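Local coordinates for protein type I modular polyketide synthase (Streptomyces albus subsp. albus, PDB 6IYT) that probably loads an extender unit, likely ethylmalonyl from its coenzyme A thioester, onto the acyl carrier protein during assembly of the polyether polyketide salinomycin, at residues Phe388-Glu393 and Glu414-Gly419; Gly119-Val124 and Val205-Val210; Ser115-Lys120 and Arg441-Asp446; Phe123-Gln128 and Val392-His397; Asn282-Val287 and Ser405-Asp410. One frame throughout, in Å; residues are numbered along the deposited sequence.

Contact 1. Residues Phe388-Glu393 and Glu414-Gly419; sequences FDVFVE and EVLAQG
Phe391 and Ala417 lie on one face of the paired strands, Val390 and Leu416 on the other; the Phe391 ring reaches back to Val415, just before strand 416-418. Ring and valine meet at a slant, with CE1 of Phe391 4.0 Å from CB of Val415. CG of Phe391 stands opposite the carbonyl carbon (chi1 -70°), which sets the ring with Leu416 O at its edge, near its plane. On the reverse face Val390 and Leu416 run side by side in the same direction, and CG1 of Val390 lies 4.2 Å from CD2 of Leu416. Between the faces four backbone bonds hold the register: Leu416 N to Asp389 O and Phe391 N to Leu416 O, both 2.8 Å, then Gln418 N to Phe391 O at 2.9 Å and Glu393 N to Gln418 O at 2.8 Å. Bent at chi2, Gln418 gives NE2 to Gly419 O, in the amide plane, and to Glu437 OE1, while the Asp389 carboxylate turns to the N of Ser118 and Gly119. Helix 401-411 connects the two strands and touches Phe391, Val415 and Ala417, completing a beta-alpha-beta crossover at the edge of the four-stranded parallel sheet in this acyltransferase domain.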
# COMPACT_ATOMS: atom_id res chain seq x y z
N PHE A 388 13.96 8.74 -6.75
CA PHE A 388 13.21 7.63 -6.10
C PHE A 388 13.08 6.45 -7.05
O PHE A 388 12.65 6.60 -8.18
CB PHE A 388 11.81 8.10 -5.64
CG PHE A 388 11.83 9.07 -4.50
CD1 PHE A 388 12.14 10.40 -4.69
CD2 PHE A 388 11.62 8.62 -3.19
CE1 PHE A 388 12.16 11.29 -3.63
CE2 PHE A 388 11.64 9.48 -2.14
CZ PHE A 388 11.97 10.82 -2.35
N ASP A 389 13.51 5.27 -6.61
CA ASP A 389 13.21 4.06 -7.39
C ASP A 389 12.65 2.91 -6.57
O ASP A 389 12.52 1.81 -7.07
CB ASP A 389 14.44 3.59 -8.22
CG ASP A 389 15.60 3.12 -7.35
OD1 ASP A 389 15.50 3.20 -6.09
OD2 ASP A 389 16.67 2.76 -7.92
N VAL A 390 12.20 3.18 -5.35
CA VAL A 390 11.53 2.17 -4.56
C VAL A 390 10.23 2.79 -4.10
O VAL A 390 10.24 3.75 -3.33
CB VAL A 390 12.36 1.73 -3.30
CG1 VAL A 390 11.57 0.73 -2.45
CG2 VAL A 390 13.71 1.11 -3.71
N PHE A 391 9.13 2.19 -4.53
CA PHE A 391 7.80 2.68 -4.23
C PHE A 391 7.11 1.59 -3.48
O PHE A 391 6.89 0.52 -4.05
CB PHE A 391 7.01 2.97 -5.51
CG PHE A 391 7.52 4.17 -6.30
CD1 PHE A 391 8.71 4.10 -7.00
CD2 PHE A 391 6.75 5.30 -6.43
CE1 PHE A 391 9.12 5.16 -7.80
CE2 PHE A 391 7.24 6.41 -7.10
CZ PHE A 391 8.43 6.34 -7.79
N VAL A 392 6.77 1.84 -2.23
CA VAL A 392 6.13 0.80 -1.42
C VAL A 392 4.69 1.20 -1.17
O VAL A 392 4.44 2.24 -0.58
CB VAL A 392 6.86 0.63 -0.07
CG1 VAL A 392 6.08 -0.31 0.87
CG2 VAL A 392 8.28 0.18 -0.28
N GLU A 393 3.75 0.44 -1.72
CA GLU A 393 2.35 0.74 -1.51
C GLU A 393 1.87 0.08 -0.23
O GLU A 393 1.81 -1.13 -0.13
CB GLU A 393 1.50 0.37 -2.74
CG GLU A 393 0.04 0.82 -2.60
CD GLU A 393 -0.84 0.29 -3.70
OE1 GLU A 393 -0.48 0.47 -4.88
OE2 GLU A 393 -1.96 -0.23 -3.38
N GLU A 414 13.86 2.15 -14.71
CA GLU A 414 13.39 0.98 -13.94
C GLU A 414 13.19 1.37 -12.50
O GLU A 414 14.09 1.94 -11.88
CB GLU A 414 14.43 -0.12 -13.98
CG GLU A 414 14.12 -1.22 -14.99
CD GLU A 414 14.51 -2.59 -14.47
OE1 GLU A 414 15.19 -2.67 -13.42
OE2 GLU A 414 14.10 -3.59 -15.09
N VAL A 415 12.02 1.03 -11.94
CA VAL A 415 11.78 1.21 -10.50
C VAL A 415 11.16 -0.06 -9.90
O VAL A 415 10.72 -0.94 -10.64
CB VAL A 415 10.83 2.40 -10.22
CG1 VAL A 415 11.33 3.66 -10.89
CG2 VAL A 415 9.41 2.08 -10.69
N LEU A 416 11.19 -0.18 -8.56
CA LEU A 416 10.45 -1.24 -7.88
C LEU A 416 9.13 -0.68 -7.37
O LEU A 416 9.11 0.37 -6.72
CB LEU A 416 11.25 -1.79 -6.71
CG LEU A 416 10.50 -2.72 -5.76
CD1 LEU A 416 10.19 -4.05 -6.41
CD2 LEU A 416 11.31 -2.92 -4.50
N ALA A 417 8.04 -1.31 -7.78
CA ALA A 417 6.71 -0.96 -7.31
C ALA A 417 6.12 -2.14 -6.57
O ALA A 417 5.83 -3.18 -7.16
CB ALA A 417 5.83 -0.56 -8.48
N GLN A 418 6.10 -2.03 -5.25
CA GLN A 418 5.91 -3.17 -4.40
C GLN A 418 4.69 -2.93 -3.54
O GLN A 418 4.61 -1.93 -2.88
CB GLN A 418 7.13 -3.33 -3.51
CG GLN A 418 7.00 -4.44 -2.54
CD GLN A 418 6.93 -5.74 -3.22
OE1 GLN A 418 7.79 -6.05 -4.04
NE2 GLN A 418 5.86 -6.49 -2.98
N GLY A 419 3.75 -3.87 -3.56
CA GLY A 419 2.61 -3.85 -2.62
C GLY A 419 2.94 -4.51 -1.28
O GLY A 419 4.04 -5.01 -1.08

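Contact 2. Residues Gly119-Val124 and Val205-Val210; sequences GKTVFV and VPDAVV
The Phe123 ring carries Pro206 on one face: CD of Pro206 sits over the ring centre, 3.9 Å from the centroid and 11° off the normal, a CH-pi contact. Val392 of strand 388-393 covers the opposite face. CB of the same proline reaches CD1 of Phe123 at 3.7 Å, so the pyrrolidine spans from the ring centre to its rim. At the ring edge, in plane, lies CG2 of Thr121, two residues earlier on the same strand; that methyl also approaches the carbonyl O of Val205. The second flat group, the Asp207 carboxylate, takes the backbone N-H of Thr121 on the anti side of OD2, 3.0 Å away and 18° out of the carboxylate plane. In return Asp207 N donates to Thr121 O at 2.8 Å, so one residue grips both polar backbone atoms of Thr121. The ammonium of Lys120 stays 6.2 Å from OD2 of Asp207, measured from NZ, too far for a salt bridge. Farther along, Phe123 N bonds to Ala208 O at 3.1 Å and Val210 N to Phe123 O at 2.9 Å. On the face away from the ring, Val122 has CG2 anti to its backbone N and thereby meets CG2 of Val210 at 3.6 Å. Tyr348 and helix 376-385 pack against Val210 on this side. Two parallel strands thus pair at the border of the central sheet, and 208-211 runs on toward Gly211 and Ser213, whose GxSxG sequence is consistent with the nucleophile elbow of the acyltransferase alpha/beta-hydrolase-like core.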
# COMPACT_ATOMS: atom_id res chain seq x y z
N GLY A 119 18.15 3.85 -5.30
CA GLY A 119 17.69 5.22 -5.03
C GLY A 119 16.89 5.32 -3.75
O GLY A 119 16.98 4.46 -2.87
N LYS A 120 16.09 6.38 -3.66
CA LYS A 120 15.31 6.66 -2.48
C LYS A 120 13.98 5.89 -2.49
O LYS A 120 13.51 5.44 -3.54
CB LYS A 120 15.07 8.14 -2.39
CG LYS A 120 16.36 8.91 -2.13
CD LYS A 120 16.25 10.36 -2.57
CE LYS A 120 15.54 11.19 -1.54
NZ LYS A 120 15.94 12.62 -1.62
N THR A 121 13.35 5.85 -1.32
CA THR A 121 12.14 5.06 -1.07
C THR A 121 11.01 6.00 -0.74
O THR A 121 11.17 6.92 0.08
CB THR A 121 12.32 4.11 0.13
OG1 THR A 121 13.32 3.12 -0.17
CG2 THR A 121 11.03 3.44 0.49
N VAL A 122 9.89 5.86 -1.46
CA VAL A 122 8.69 6.59 -1.15
C VAL A 122 7.57 5.63 -0.80
O VAL A 122 7.42 4.59 -1.42
CB VAL A 122 8.27 7.50 -2.32
CG1 VAL A 122 8.17 6.72 -3.62
CG2 VAL A 122 7.00 8.21 -2.02
N PHE A 123 6.84 5.95 0.28
CA PHE A 123 5.64 5.18 0.62
C PHE A 123 4.42 5.78 -0.02
O PHE A 123 4.20 7.03 0.03
CB PHE A 123 5.44 5.07 2.11
CG PHE A 123 6.23 3.95 2.76
CD1 PHE A 123 7.52 3.67 2.35
CD2 PHE A 123 5.67 3.18 3.73
CE1 PHE A 123 8.23 2.61 2.91
CE2 PHE A 123 6.38 2.12 4.32
CZ PHE A 123 7.67 1.86 3.90
N VAL A 124 3.60 4.90 -0.58
CA VAL A 124 2.45 5.25 -1.40
C VAL A 124 1.18 4.78 -0.65
O VAL A 124 1.05 3.63 -0.29
CB VAL A 124 2.50 4.54 -2.76
CG1 VAL A 124 1.27 4.87 -3.59
CG2 VAL A 124 3.78 4.88 -3.49
N VAL A 205 11.81 2.23 5.42
CA VAL A 205 11.14 3.45 5.84
C VAL A 205 11.09 4.47 4.72
O VAL A 205 11.97 4.49 3.84
CB VAL A 205 11.83 4.09 7.10
CG1 VAL A 205 11.69 3.19 8.32
CG2 VAL A 205 13.28 4.41 6.83
N PRO A 206 10.10 5.36 4.76
CA PRO A 206 9.97 6.36 3.67
C PRO A 206 10.95 7.50 3.81
O PRO A 206 11.27 7.91 4.94
CB PRO A 206 8.55 6.89 3.86
CG PRO A 206 8.26 6.67 5.29
CD PRO A 206 8.92 5.35 5.61
N ASP A 207 11.55 7.89 2.69
CA ASP A 207 12.26 9.17 2.56
C ASP A 207 11.29 10.27 2.16
O ASP A 207 11.61 11.49 2.26
CB ASP A 207 13.38 9.06 1.49
CG ASP A 207 14.43 7.99 1.84
OD1 ASP A 207 14.93 8.02 2.98
OD2 ASP A 207 14.71 7.09 1.00
N ALA A 208 10.14 9.87 1.67
CA ALA A 208 9.05 10.76 1.32
C ALA A 208 7.76 9.95 1.35
O ALA A 208 7.81 8.72 1.26
CB ALA A 208 9.25 11.35 -0.04
N VAL A 209 6.62 10.64 1.30
CA VAL A 209 5.33 9.96 1.21
C VAL A 209 4.48 10.60 0.12
O VAL A 209 4.71 11.74 -0.24
CB VAL A 209 4.54 10.00 2.52
CG1 VAL A 209 5.29 9.30 3.64
CG2 VAL A 209 4.22 11.45 2.89
N VAL A 210 3.61 9.78 -0.50
CA VAL A 210 2.64 10.26 -1.50
C VAL A 210 1.34 9.54 -1.28
O VAL A 210 1.31 8.32 -1.06
CB VAL A 210 3.09 10.02 -2.94
CG1 VAL A 210 2.15 10.69 -3.91
CG2 VAL A 210 4.49 10.52 -3.15

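Contact 3. Residues Ser115-Lys120 and Arg441-Asp446; sequences SSVSGK and RGVALD
Ser116 and Val117 offer successive backbone N-H groups to a single acceptor, Arg441 O, at the Schellman motif that ends helix 428-439. The two donors use the oxygen differently. Val117 N, 3.1 Å from Arg441 O, arrives almost straight on, whereas Ser116 N, 3.0 Å from that oxygen, stands well above the carbonyl plane. The Arg441 side chain, bent at chi2 and chi3, gives a weak bond from NE to Ser116 OG, which lies in plane at the guanidinium edge. Beside these bonds a methyl packs on the Gly442 backbone, CG2 of Val117 resting 3.6 Å from C of Gly442, and makes an apolar contact 4.2 Å from CG2 of Val443. In the next shell, Arg441 NH2 is held by Val415 O, and Asp389 of strand 388-393 holds the loop beyond Val117. Leu416 touches Val117, Arg441 and Val443 together, so the edge strand backs both loops. Gly442 turns through a positive phi of 115° as the chain leaves the helix, and its lack of a side chain lets Ser115 come very near. With its hydroxyl anti to the backbone N (chi1 -176°), Ser115 places OG 3.0 Å from CA of Gly442.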
# COMPACT_ATOMS: atom_id res chain seq x y z
N SER A 115 19.44 -7.90 -7.74
CA SER A 115 19.49 -6.59 -7.11
C SER A 115 19.71 -5.50 -8.16
O SER A 115 20.57 -5.65 -9.06
CB SER A 115 20.56 -6.55 -6.04
OG SER A 115 20.55 -5.33 -5.36
N SER A 116 18.83 -4.49 -8.15
CA SER A 116 18.83 -3.46 -9.20
C SER A 116 18.56 -2.05 -8.69
O SER A 116 18.94 -1.10 -9.35
CB SER A 116 17.82 -3.80 -10.28
OG SER A 116 16.50 -3.77 -9.78
N VAL A 117 17.76 -1.89 -7.61
CA VAL A 117 17.45 -0.52 -7.10
C VAL A 117 18.62 0.13 -6.38
O VAL A 117 19.46 -0.55 -5.80
CB VAL A 117 16.24 -0.50 -6.16
CG1 VAL A 117 15.04 -1.06 -6.87
CG2 VAL A 117 16.54 -1.25 -4.88
N SER A 118 18.71 1.45 -6.44
CA SER A 118 19.83 2.15 -5.79
C SER A 118 19.45 3.55 -5.28
O SER A 118 20.31 4.29 -4.76
CB SER A 118 21.03 2.26 -6.76
OG SER A 118 20.67 2.93 -7.96
N GLY A 119 18.15 3.85 -5.30
CA GLY A 119 17.69 5.22 -5.03
C GLY A 119 16.89 5.32 -3.75
O GLY A 119 16.98 4.46 -2.87
N LYS A 120 16.09 6.38 -3.66
CA LYS A 120 15.31 6.66 -2.48
C LYS A 120 13.98 5.89 -2.49
O LYS A 120 13.51 5.44 -3.54
CB LYS A 120 15.07 8.14 -2.39
CG LYS A 120 16.36 8.91 -2.13
CD LYS A 120 16.25 10.36 -2.57
CE LYS A 120 15.54 11.19 -1.54
NZ LYS A 120 15.94 12.62 -1.62
N ARG A 441 15.09 -7.62 -5.24
CA ARG A 441 15.35 -6.53 -6.20
C ARG A 441 16.29 -5.46 -5.65
O ARG A 441 16.53 -4.44 -6.30
CB ARG A 441 14.05 -5.86 -6.65
CG ARG A 441 13.11 -6.76 -7.43
CD ARG A 441 13.31 -6.67 -8.93
NE ARG A 441 13.48 -5.30 -9.42
CZ ARG A 441 12.49 -4.51 -9.82
NH1 ARG A 441 11.22 -4.88 -9.69
NH2 ARG A 441 12.77 -3.29 -10.22
N GLY A 442 16.78 -5.66 -4.42
CA GLY A 442 17.92 -4.85 -3.93
C GLY A 442 17.59 -3.96 -2.74
O GLY A 442 18.44 -3.18 -2.29
N VAL A 443 16.37 -4.06 -2.23
CA VAL A 443 15.97 -3.26 -1.12
C VAL A 443 16.69 -3.79 0.12
O VAL A 443 16.61 -5.00 0.41
CB VAL A 443 14.44 -3.29 -0.90
CG1 VAL A 443 14.08 -2.66 0.44
CG2 VAL A 443 13.72 -2.58 -2.02
N ALA A 444 17.37 -2.91 0.83
CA ALA A 444 17.97 -3.26 2.11
C ALA A 444 16.86 -3.64 3.08
O ALA A 444 16.01 -2.84 3.38
CB ALA A 444 18.76 -2.09 2.66
N LEU A 445 16.95 -4.83 3.66
CA LEU A 445 15.89 -5.33 4.53
C LEU A 445 16.46 -6.21 5.64
O LEU A 445 17.27 -7.10 5.38
CB LEU A 445 14.88 -6.13 3.69
CG LEU A 445 13.50 -6.33 4.31
CD1 LEU A 445 12.41 -6.30 3.22
CD2 LEU A 445 13.45 -7.64 5.08
N ASP A 446 16.05 -5.96 6.88
CA ASP A 446 16.69 -6.61 8.02
C ASP A 446 15.98 -7.89 8.37
O ASP A 446 15.05 -7.91 9.19
CB ASP A 446 16.71 -5.67 9.22
CG ASP A 446 17.28 -6.32 10.43
OD1 ASP A 446 17.91 -7.39 10.29
OD2 ASP A 446 16.95 -5.85 11.54

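Contact 4. Residues Phe123-Gln128 and Val392-His397; sequences FVFPGQ and VESSAH
Val392 lies beneath the Phe123 ring, on the same face of the sheet as Phe123, and Ser394 comes obliquely to Phe125. CB of Val392 contacts the Phe123 face off centre, 4.1 Å from the centroid and 21° from the normal, and the two side chains point the same way. CB of Ser394 approaches CE2 of Phe125 at 3.6 Å. Two parallel-strand bonds bind this tight part, Val124 N to Val392 O at 2.8 Å and Ser394 N to Val124 O at 3.0 Å. Past them the strands part: the CA atoms of Phe125 and Ser394 are already 5.8 Å apart, and Ser394 centres an inverse gamma turn. All eight touching residues are buried, so the looser end is not a solvent side; it is bridged by Pro126, whose CG rests 3.4 Å from OE2 of Glu393 and 3.7 Å from CB of Ser395. The extended Glu393 side chain reaches past the proline: its OE2 accepts from Ser395 OG, 2.6 Å away, and from Val399 N, its OE1 from Leu400 N. Ser394 OG bonds to Met192 O on helix 181-200, but the carbonyl O of Ser394 finds no partner in the model. A buried carboxylate ringed by three donors is probably stabilised as the anion, and it ties the loop after strand 388-393 to the strand end.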
# COMPACT_ATOMS: atom_id res chain seq x y z
N PHE A 123 6.84 5.95 0.28
CA PHE A 123 5.64 5.18 0.62
C PHE A 123 4.42 5.78 -0.02
O PHE A 123 4.20 7.03 0.03
CB PHE A 123 5.44 5.07 2.11
CG PHE A 123 6.23 3.95 2.76
CD1 PHE A 123 7.52 3.67 2.35
CD2 PHE A 123 5.67 3.18 3.73
CE1 PHE A 123 8.23 2.61 2.91
CE2 PHE A 123 6.38 2.12 4.32
CZ PHE A 123 7.67 1.86 3.90
N VAL A 124 3.60 4.90 -0.58
CA VAL A 124 2.45 5.25 -1.40
C VAL A 124 1.18 4.78 -0.65
O VAL A 124 1.05 3.63 -0.29
CB VAL A 124 2.50 4.54 -2.76
CG1 VAL A 124 1.27 4.87 -3.59
CG2 VAL A 124 3.78 4.88 -3.49
N PHE A 125 0.22 5.69 -0.52
CA PHE A 125 -1.00 5.44 0.24
C PHE A 125 -2.19 5.71 -0.65
O PHE A 125 -2.51 6.87 -0.97
CB PHE A 125 -1.04 6.39 1.44
CG PHE A 125 0.07 6.16 2.42
CD1 PHE A 125 1.31 6.79 2.25
CD2 PHE A 125 -0.07 5.21 3.44
CE1 PHE A 125 2.34 6.56 3.15
CE2 PHE A 125 0.97 4.96 4.31
CZ PHE A 125 2.18 5.59 4.14
N PRO A 126 -2.78 4.65 -1.20
CA PRO A 126 -3.90 4.83 -2.14
C PRO A 126 -5.21 5.24 -1.47
O PRO A 126 -5.31 5.29 -0.24
CB PRO A 126 -4.06 3.46 -2.80
CG PRO A 126 -3.40 2.49 -1.88
CD PRO A 126 -2.44 3.23 -0.99
N GLY A 127 -6.21 5.49 -2.28
CA GLY A 127 -7.57 5.73 -1.76
C GLY A 127 -8.39 4.46 -1.79
O GLY A 127 -7.89 3.36 -1.50
N GLN A 128 -9.66 4.59 -2.13
CA GLN A 128 -10.53 3.43 -2.12
C GLN A 128 -10.20 2.53 -3.29
O GLN A 128 -9.62 2.97 -4.28
CB GLN A 128 -12.00 3.84 -2.15
CG GLN A 128 -12.64 3.80 -0.79
CD GLN A 128 -13.95 4.55 -0.74
OE1 GLN A 128 -15.00 4.04 -1.19
NE2 GLN A 128 -13.91 5.74 -0.23
N VAL A 392 6.77 1.84 -2.23
CA VAL A 392 6.13 0.80 -1.42
C VAL A 392 4.69 1.20 -1.17
O VAL A 392 4.44 2.24 -0.58
CB VAL A 392 6.86 0.63 -0.07
CG1 VAL A 392 6.08 -0.31 0.87
CG2 VAL A 392 8.28 0.18 -0.28
N GLU A 393 3.75 0.44 -1.72
CA GLU A 393 2.35 0.74 -1.51
C GLU A 393 1.87 0.08 -0.23
O GLU A 393 1.81 -1.13 -0.13
CB GLU A 393 1.50 0.37 -2.74
CG GLU A 393 0.04 0.82 -2.60
CD GLU A 393 -0.84 0.29 -3.70
OE1 GLU A 393 -0.48 0.47 -4.88
OE2 GLU A 393 -1.96 -0.23 -3.38
N SER A 394 1.59 0.92 0.76
CA SER A 394 1.26 0.49 2.11
C SER A 394 -0.24 0.19 2.24
O SER A 394 -0.98 0.90 2.93
CB SER A 394 1.66 1.59 3.09
OG SER A 394 1.58 1.16 4.45
N SER A 395 -0.69 -0.85 1.52
CA SER A 395 -2.13 -1.10 1.33
C SER A 395 -2.48 -2.60 1.41
O SER A 395 -1.62 -3.44 1.35
CB SER A 395 -2.55 -0.58 -0.03
OG SER A 395 -2.01 -1.37 -1.05
N ALA A 396 -3.77 -2.87 1.57
CA ALA A 396 -4.30 -4.22 1.67
C ALA A 396 -4.33 -4.94 0.30
O ALA A 396 -4.42 -6.13 0.25
CB ALA A 396 -5.70 -4.18 2.26
N HIS A 397 -4.20 -4.18 -0.80
CA HIS A 397 -4.29 -4.76 -2.16
C HIS A 397 -3.76 -3.75 -3.14
O HIS A 397 -4.05 -2.57 -2.98
CB HIS A 397 -5.75 -5.11 -2.52
CG HIS A 397 -5.91 -5.69 -3.89
ND1 HIS A 397 -5.55 -6.97 -4.19
CD2 HIS A 397 -6.37 -5.15 -5.05
CE1 HIS A 397 -5.71 -7.19 -5.49
NE2 HIS A 397 -6.19 -6.10 -6.04

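Contact 5. Residues Asn282-Val287 and Ser405-Asp410; sequences NGPRSV and SETSDD
Glu406 swings out from its helix with chi1 at -108°, an uncommon value, and then runs extended (chi2 -158°), which carries its carboxylate over the turn at Pro284 and Arg285. There OE1 accepts the backbone N-H of Arg285 on its syn side, 3.2 Å away with an N-H...O angle of 137°, a rather bent bond. The arginine's CB also lies beside the carboxylate, 3.6 Å from OE1 of Glu406, although the guanidinium leads elsewhere and NE remains 5.7 Å from OE2 of Glu406. Pro284 wedges against the helix: its CG sits 3.7 Å from the carbonyl O of Glu406 and 4.0 Å from CB of Asp410, one turn on. Its CD meets OG1 of Thr407 at 3.4 Å, a hydroxyl that is itself bonded to Gly403 O within the helix. Gly283 passes close by, its CA 3.6 Å from Thr407 OG1. Ser286 O takes the N-H groups of both Asn282 and Gly283, a classic beta bulge at the tight turn. This hairpin end joins strands 276-283 and 286-291 of the separate mixed sheet, and it presses onto helix 401-411, with helix 376-385 alongside: Arg381 forms a salt bridge to Asp410, and Glu377 touches Pro284.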
# COMPACT_ATOMS: atom_id res chain seq x y z
N ASN A 282 -3.57 8.20 -13.14
CA ASN A 282 -2.77 7.25 -12.38
C ASN A 282 -1.60 6.69 -13.16
O ASN A 282 -0.63 6.18 -12.57
CB ASN A 282 -3.62 6.11 -11.90
CG ASN A 282 -4.51 6.50 -10.75
OD1 ASN A 282 -4.43 7.63 -10.26
ND2 ASN A 282 -5.49 5.65 -10.46
N GLY A 283 -1.74 6.69 -14.48
CA GLY A 283 -0.63 6.35 -15.36
C GLY A 283 -0.99 6.66 -16.79
O GLY A 283 -2.11 7.14 -17.05
N PRO A 284 -0.08 6.34 -17.74
CA PRO A 284 -0.30 6.82 -19.11
C PRO A 284 -1.55 6.21 -19.72
O PRO A 284 -2.17 6.82 -20.62
CB PRO A 284 0.94 6.33 -19.88
CG PRO A 284 1.92 5.90 -18.86
CD PRO A 284 1.31 5.96 -17.49
N ARG A 285 -1.98 5.07 -19.16
CA ARG A 285 -3.14 4.38 -19.68
C ARG A 285 -4.07 3.97 -18.56
O ARG A 285 -4.81 3.02 -18.68
CB ARG A 285 -2.71 3.15 -20.49
CG ARG A 285 -1.86 3.51 -21.70
CD ARG A 285 -2.37 2.84 -22.96
NE ARG A 285 -1.32 2.69 -23.95
CZ ARG A 285 -0.82 3.68 -24.68
NH1 ARG A 285 0.18 3.45 -25.53
NH2 ARG A 285 -1.32 4.90 -24.59
N SER A 286 -4.12 4.79 -17.53
CA SER A 286 -4.91 4.48 -16.38
C SER A 286 -5.46 5.77 -15.76
O SER A 286 -4.70 6.57 -15.22
CB SER A 286 -4.03 3.74 -15.37
OG SER A 286 -4.72 3.63 -14.16
N VAL A 287 -6.78 5.94 -15.80
CA VAL A 287 -7.44 7.14 -15.20
C VAL A 287 -8.67 6.72 -14.42
O VAL A 287 -9.01 5.53 -14.40
CB VAL A 287 -7.86 8.20 -16.26
CG1 VAL A 287 -6.67 8.60 -17.14
CG2 VAL A 287 -9.02 7.69 -17.11
N SER A 405 4.57 1.39 -12.42
CA SER A 405 5.42 0.69 -13.42
C SER A 405 5.18 1.22 -14.83
O SER A 405 6.14 1.50 -15.57
CB SER A 405 5.14 -0.82 -13.40
OG SER A 405 5.33 -1.31 -12.10
N GLU A 406 3.92 1.38 -15.19
CA GLU A 406 3.55 1.92 -16.55
C GLU A 406 4.15 3.32 -16.79
O GLU A 406 4.67 3.64 -17.88
CB GLU A 406 2.03 2.00 -16.65
CG GLU A 406 1.38 0.98 -17.55
CD GLU A 406 0.00 1.42 -18.04
OE1 GLU A 406 -0.39 2.60 -17.79
OE2 GLU A 406 -0.71 0.59 -18.65
N THR A 407 4.07 4.17 -15.78
CA THR A 407 4.69 5.49 -15.84
C THR A 407 6.21 5.40 -15.94
O THR A 407 6.83 6.10 -16.75
CB THR A 407 4.31 6.34 -14.61
OG1 THR A 407 2.88 6.46 -14.52
CG2 THR A 407 4.95 7.70 -14.66
N SER A 408 6.83 4.56 -15.11
CA SER A 408 8.29 4.39 -15.17
C SER A 408 8.74 3.91 -16.58
O SER A 408 9.74 4.37 -17.09
CB SER A 408 8.78 3.43 -14.10
OG SER A 408 8.56 2.10 -14.48
N ASP A 409 7.94 3.06 -17.20
CA ASP A 409 8.24 2.58 -18.57
C ASP A 409 8.18 3.73 -19.58
O ASP A 409 9.03 3.84 -20.46
CB ASP A 409 7.26 1.48 -18.97
CG ASP A 409 7.50 0.19 -18.25
OD1 ASP A 409 8.57 0.06 -17.58
OD2 ASP A 409 6.60 -0.67 -18.27
N ASP A 410 7.24 4.63 -19.39
CA ASP A 410 7.09 5.80 -20.25
C ASP A 410 8.26 6.78 -20.08
O ASP A 410 8.77 7.32 -21.05
CB ASP A 410 5.75 6.48 -19.94
CG ASP A 410 5.37 7.54 -20.96
OD1 ASP A 410 5.21 7.19 -22.15
OD2 ASP A 410 5.02 8.67 -20.53

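How the contacts relate
Contacts 2, 4 and 1 follow one another across the central parallel sheet, strand 208-211 beside 120-125, then 388-393 and 416-418. Contacts 2 and 4 share Phe123 and Val124, their centres 12 Å apart; contacts 4 and 1 share Val392 and Glu393, 11 Å apart. Contact 3 lies at the N-terminal end of these strands, its centre 10 Å from that of contact 1, and Asp389 links the two. Contact 5 attaches the mixed sheet to helix 401-411, which touches contact 1 through Ser405 and Ser408. The probable nucleophile elbow, around Ser213, follows directly after contact 2 and touches Phe125 of contact 4. Contacts 3 and 5 do not touch: centres 22 Å apart, nearest atoms about 7 Å.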